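Local coordinates for stringent starvation protein A homolog (Haemophilus influenzae, PDB 3LYK) that probably associates with the RNA polymerase holoenzyme, though not with the core enzyme, and belongs to the glutathione S-transferase superfamily, at residues F139-F150 with Y182-D190. Residues are numbered along the deposited sequence; the frame is centred on the assembly and turned at random.
Sequences FQQMPYFMNEEF and YMERVFTRD
Arg189 lays its guanidinium flat over the ring of Phe150, the two planes 5° apart and their centres separated by 4.0 Å. The cation-pi contact is off-centre; a bend at chi3 turns the guanidinium over the ring. CD of Arg189 adds a CH-pi contact, 3.7 Å from the Phe150 centroid. Glu27 forms a salt bridge with NE of this arginine, which should help fix the guanidinium's rotation. Next along, the Tyr144 ring is sandwiched: the backbone N of Phe150 sits over one face, and CD of Arg185 over the other, 3.9 Å from the ring centroid. Val186 CG1 lies at the edge of both the Tyr144 and the Phe150 ring. Beyond the tyrosine, Arg185 NH1 gives a hydrogen bond to Pro143 O, 2.7 Å away. It uses a lone pair in the carbonyl plane, but the oxygen is tilted out of the guanidinium plane and the angle at the hydrogen is 134°. Tyr182, with CG anti to the backbone N (chi1 177°), has CZ of Phe139 over one face, the two rings meeting obliquely, with CE1 of Phe139 3.3 Å from CD1 of Tyr182. OD1 of Asp154, on helix 152-165, accepts from both the Tyr182 hydroxyl and the backbone N of Phe145. The contact thus fastens the loop between helices 118-134 and 152-165 across the end of helix 176-187 in the all-helical C-terminal domain, while Glu27 links it to helix 16-27 of the thioredoxin-like domain.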
loop_
_atom_site.group_PDB
_atom_site.type_symbol
_atom_site.label_atom_id
_atom_site.label_comp_id
_atom_site.label_asym_id
_atom_site.label_seq_id
_atom_site.Cartn_x
_atom_site.Cartn_y
_atom_site.Cartn_z
ATOM N N PHE B 139 -18.552 -2.108 17.738
ATOM C CA PHE B 139 -19.877 -2.211 17.118
ATOM C C PHE B 139 -21.040 -1.563 17.884
ATOM O O PHE B 139 -22.095 -1.292 17.305
ATOM C CB PHE B 139 -20.189 -3.664 16.793
ATOM C CG PHE B 139 -19.131 -4.336 15.965
ATOM C CD1 PHE B 139 -19.092 -4.156 14.573
ATOM C CD2 PHE B 139 -18.170 -5.158 16.568
ATOM C CE1 PHE B 139 -18.095 -4.787 13.808
ATOM C CE2 PHE B 139 -17.189 -5.805 15.814
ATOM C CZ PHE B 139 -17.146 -5.619 14.437
ATOM N N GLN B 140 -20.856 -1.300 19.170
ATOM C CA GLN B 140 -21.897 -0.613 19.949
ATOM C C GLN B 140 -22.166 0.796 19.387
ATOM O O GLN B 140 -23.140 1.463 19.755
ATOM C CB GLN B 140 -21.530 -0.566 21.446
ATOM C CG GLN B 140 -20.635 0.612 21.863
ATOM C CD GLN B 140 -20.051 0.448 23.266
ATOM O OE1 GLN B 140 -19.354 -0.534 23.556
ATOM N NE2 GLN B 140 -20.322 1.422 24.141
ATOM N N GLN B 141 -21.290 1.230 18.480
ATOM C CA GLN B 141 -21.410 2.533 17.827
ATOM C C GLN B 141 -21.831 2.395 16.370
ATOM O O GLN B 141 -22.757 3.088 15.926
ATOM C CB GLN B 141 -20.097 3.334 17.956
ATOM C CG GLN B 141 -18.805 2.473 17.945
ATOM C CD GLN B 141 -17.597 3.120 18.691
ATOM O OE1 GLN B 141 -16.442 2.688 18.528
ATOM N NE2 GLN B 141 -17.873 4.142 19.512
HETATM N N MSE B 142 -21.173 1.504 15.622
HETATM C CA MSE B 142 -21.422 1.438 14.167
HETATM C C MSE B 142 -21.579 0.021 13.633
HETATM O O MSE B 142 -20.892 -0.865 14.095
HETATM C CB MSE B 142 -20.322 2.192 13.421
HETATM C CG MSE B 142 -20.356 3.686 13.701
HETATM SE SE MSE B 142 -18.925 4.582 12.755
HETATM C CE MSE B 142 -17.466 4.208 14.001
ATOM N N PRO B 143 -22.482 -0.186 12.657
ATOM C CA PRO B 143 -22.725 -1.562 12.192
ATOM C C PRO B 143 -21.616 -2.181 11.322
ATOM O O PRO B 143 -21.489 -3.394 11.319
ATOM C CB PRO B 143 -24.037 -1.460 11.407
ATOM C CG PRO B 143 -24.149 -0.016 10.994
ATOM C CD PRO B 143 -23.417 0.788 12.052
ATOM N N TYR B 144 -20.833 -1.379 10.593
ATOM C CA TYR B 144 -19.695 -1.926 9.837
ATOM C C TYR B 144 -18.414 -1.563 10.528
ATOM O O TYR B 144 -18.461 -0.898 11.546
ATOM C CB TYR B 144 -19.744 -1.518 8.369
ATOM C CG TYR B 144 -20.951 -2.115 7.714
ATOM C CD1 TYR B 144 -20.908 -3.418 7.184
ATOM C CD2 TYR B 144 -22.153 -1.415 7.669
ATOM C CE1 TYR B 144 -22.034 -3.977 6.610
ATOM C CE2 TYR B 144 -23.280 -1.962 7.088
ATOM C CZ TYR B 144 -23.218 -3.243 6.579
ATOM O OH TYR B 144 -24.326 -3.784 5.991
ATOM N N PHE B 145 -17.276 -2.053 10.055
ATOM C CA PHE B 145 -16.089 -1.983 10.878
ATOM C C PHE B 145 -15.541 -0.542 10.924
ATOM O O PHE B 145 -14.857 -0.108 9.997
ATOM C CB PHE B 145 -15.045 -2.976 10.396
ATOM C CG PHE B 145 -14.003 -3.257 11.388
ATOM C CD1 PHE B 145 -14.115 -4.342 12.242
ATOM C CD2 PHE B 145 -12.879 -2.434 11.494
ATOM C CE1 PHE B 145 -13.114 -4.622 13.187
ATOM C CE2 PHE B 145 -11.866 -2.713 12.424
ATOM C CZ PHE B 145 -12.003 -3.797 13.287
HETATM N N MSE B 146 -15.870 0.173 12.004
HETATM C CA MSE B 146 -15.481 1.582 12.213
HETATM C C MSE B 146 -16.116 2.436 11.133
HETATM O O MSE B 146 -15.564 3.452 10.772
HETATM C CB MSE B 146 -13.953 1.780 12.144
HETATM C CG MSE B 146 -13.152 1.189 13.286
HETATM SE SE MSE B 146 -13.724 2.055 14.965
HETATM C CE MSE B 146 -12.620 3.701 14.916
ATOM N N ASN B 147 -17.243 1.999 10.577
ATOM C CA ASN B 147 -17.935 2.778 9.564
ATOM C C ASN B 147 -19.423 2.532 9.630
ATOM O O ASN B 147 -19.869 1.465 10.088
ATOM C CB ASN B 147 -17.396 2.500 8.138
ATOM C CG ASN B 147 -16.100 3.297 7.827
ATOM O OD1 ASN B 147 -16.135 4.521 7.755
ATOM N ND2 ASN B 147 -14.965 2.607 7.695
ATOM N N GLU B 148 -20.176 3.523 9.164
ATOM C CA GLU B 148 -21.630 3.464 9.075
ATOM C C GLU B 148 -22.082 2.601 7.912
ATOM O O GLU B 148 -23.148 1.989 7.995
ATOM C CB GLU B 148 -22.207 4.871 8.861
ATOM C CG GLU B 148 -21.959 5.836 10.014
ATOM C CD GLU B 148 -22.769 5.476 11.274
ATOM O OE1 GLU B 148 -23.746 4.688 11.171
ATOM O OE2 GLU B 148 -22.419 5.988 12.368
ATOM N N GLU B 149 -21.300 2.589 6.818
ATOM C CA GLU B 149 -21.656 1.841 5.602
ATOM C C GLU B 149 -20.577 0.819 5.271
ATOM O O GLU B 149 -19.427 0.986 5.647
ATOM C CB GLU B 149 -21.795 2.773 4.391
ATOM C CG GLU B 149 -22.881 3.869 4.501
ATOM C CD GLU B 149 -24.278 3.279 4.403
ATOM O OE1 GLU B 149 -24.574 2.555 3.415
ATOM O OE2 GLU B 149 -25.080 3.506 5.331
ATOM N N PHE B 150 -20.952 -0.209 4.514
ATOM C CA PHE B 150 -20.034 -1.264 4.138
ATOM C C PHE B 150 -18.965 -0.673 3.216
ATOM O O PHE B 150 -19.303 0.094 2.317
ATOM C CB PHE B 150 -20.801 -2.346 3.366
ATOM C CG PHE B 150 -19.943 -3.503 2.922
ATOM C CD1 PHE B 150 -19.668 -4.548 3.784
ATOM C CD2 PHE B 150 -19.448 -3.554 1.624
ATOM C CE1 PHE B 150 -18.917 -5.645 3.374
ATOM C CE2 PHE B 150 -18.683 -4.647 1.201
ATOM C CZ PHE B 150 -18.418 -5.691 2.079
ATOM N N TYR B 182 -22.048 -8.789 13.357
ATOM C CA TYR B 182 -21.267 -8.276 12.207
ATOM C C TYR B 182 -21.113 -9.352 11.121
ATOM O O TYR B 182 -21.293 -9.092 9.934
ATOM C CB TYR B 182 -19.876 -7.797 12.693
ATOM C CG TYR B 182 -18.971 -7.324 11.585
ATOM C CD1 TYR B 182 -19.204 -6.088 10.954
ATOM C CD2 TYR B 182 -17.899 -8.127 11.143
ATOM C CE1 TYR B 182 -18.357 -5.642 9.918
ATOM C CE2 TYR B 182 -17.041 -7.696 10.120
ATOM C CZ TYR B 182 -17.275 -6.454 9.512
ATOM O OH TYR B 182 -16.449 -6.057 8.496
HETATM N N MSE B 183 -20.790 -10.568 11.547
HETATM C CA MSE B 183 -20.670 -11.678 10.627
HETATM C C MSE B 183 -21.887 -11.888 9.783
HETATM O O MSE B 183 -21.756 -12.044 8.569
HETATM C CB MSE B 183 -20.271 -12.959 11.357
HETATM C CG MSE B 183 -18.776 -12.959 11.655
HETATM SE SE MSE B 183 -18.202 -14.446 12.809
HETATM C CE MSE B 183 -17.926 -15.818 11.532
ATOM N N GLU B 184 -23.075 -11.884 10.403
ATOM C CA GLU B 184 -24.293 -12.035 9.624
ATOM C C GLU B 184 -24.431 -10.870 8.632
ATOM O O GLU B 184 -24.824 -11.042 7.486
ATOM C CB GLU B 184 -25.518 -12.120 10.551
ATOM C CG GLU B 184 -26.847 -12.391 9.816
ATOM C CD GLU B 184 -27.537 -11.128 9.239
ATOM O OE1 GLU B 184 -27.275 -9.983 9.708
ATOM O OE2 GLU B 184 -28.358 -11.296 8.302
ATOM N N ARG B 185 -24.107 -9.671 9.091
ATOM C CA ARG B 185 -24.282 -8.465 8.269
ATOM C C ARG B 185 -23.416 -8.548 7.014
ATOM O O ARG B 185 -23.863 -8.230 5.910
ATOM C CB ARG B 185 -23.872 -7.272 9.116
ATOM C CG ARG B 185 -24.271 -5.945 8.611
ATOM C CD ARG B 185 -23.926 -4.939 9.755
ATOM N NE ARG B 185 -24.789 -5.147 10.903
ATOM C CZ ARG B 185 -24.395 -5.257 12.168
ATOM N NH1 ARG B 185 -23.128 -5.123 12.538
ATOM N NH2 ARG B 185 -25.314 -5.473 13.084
ATOM N N VAL B 186 -22.188 -9.031 7.159
ATOM C CA VAL B 186 -21.303 -9.110 5.968
ATOM C C VAL B 186 -21.457 -10.418 5.138
ATOM O O VAL B 186 -21.494 -10.345 3.887
ATOM C CB VAL B 186 -19.816 -8.788 6.300
ATOM C CG1 VAL B 186 -19.703 -7.395 6.936
ATOM C CG2 VAL B 186 -19.189 -9.828 7.265
ATOM N N PHE B 187 -21.566 -11.591 5.805
ATOM C CA PHE B 187 -21.603 -12.859 5.071
ATOM C C PHE B 187 -22.828 -13.018 4.172
ATOM O O PHE B 187 -22.764 -13.712 3.132
ATOM C CB PHE B 187 -21.508 -14.095 5.961
ATOM C CG PHE B 187 -20.209 -14.237 6.722
ATOM C CD1 PHE B 187 -19.071 -13.507 6.386
ATOM C CD2 PHE B 187 -20.141 -15.120 7.799
ATOM C CE1 PHE B 187 -17.881 -13.650 7.119
ATOM C CE2 PHE B 187 -18.969 -15.293 8.506
ATOM C CZ PHE B 187 -17.819 -14.537 8.164
ATOM N N THR B 188 -23.928 -12.390 4.577
ATOM C CA THR B 188 -25.202 -12.508 3.864
ATOM C C THR B 188 -25.409 -11.461 2.773
ATOM O O THR B 188 -26.431 -11.485 2.062
ATOM C CB THR B 188 -26.433 -12.533 4.838
ATOM O OG1 THR B 188 -26.532 -11.264 5.476
ATOM C CG2 THR B 188 -26.262 -13.646 5.930
ATOM N N ARG B 189 -24.413 -10.594 2.567
ATOM C CA ARG B 189 -24.516 -9.557 1.528
ATOM C C ARG B 189 -24.419 -10.233 0.184
ATOM O O ARG B 189 -23.664 -11.205 0.057
ATOM C CB ARG B 189 -23.336 -8.563 1.631
ATOM C CG ARG B 189 -23.505 -7.514 2.657
ATOM C CD ARG B 189 -22.295 -6.545 2.596
ATOM N NE ARG B 189 -22.388 -5.568 1.510
ATOM C CZ ARG B 189 -23.075 -4.420 1.563
ATOM N NH1 ARG B 189 -23.780 -4.090 2.624
ATOM N NH2 ARG B 189 -23.072 -3.590 0.531
ATOM N N ASP B 190 -25.126 -9.720 -0.835
ATOM C CA ASP B 190 -25.049 -10.312 -2.193
ATOM C C ASP B 190 -23.616 -10.499 -2.685
ATOM O O ASP B 190 -23.293 -11.521 -3.328
ATOM C CB ASP B 190 -25.783 -9.459 -3.251
ATOM C CG ASP B 190 -27.320 -9.595 -3.160
ATOM O OD1 ASP B 190 -27.810 -10.520 -2.439
ATOM O OD2 ASP B 190 -28.041 -8.781 -3.811
#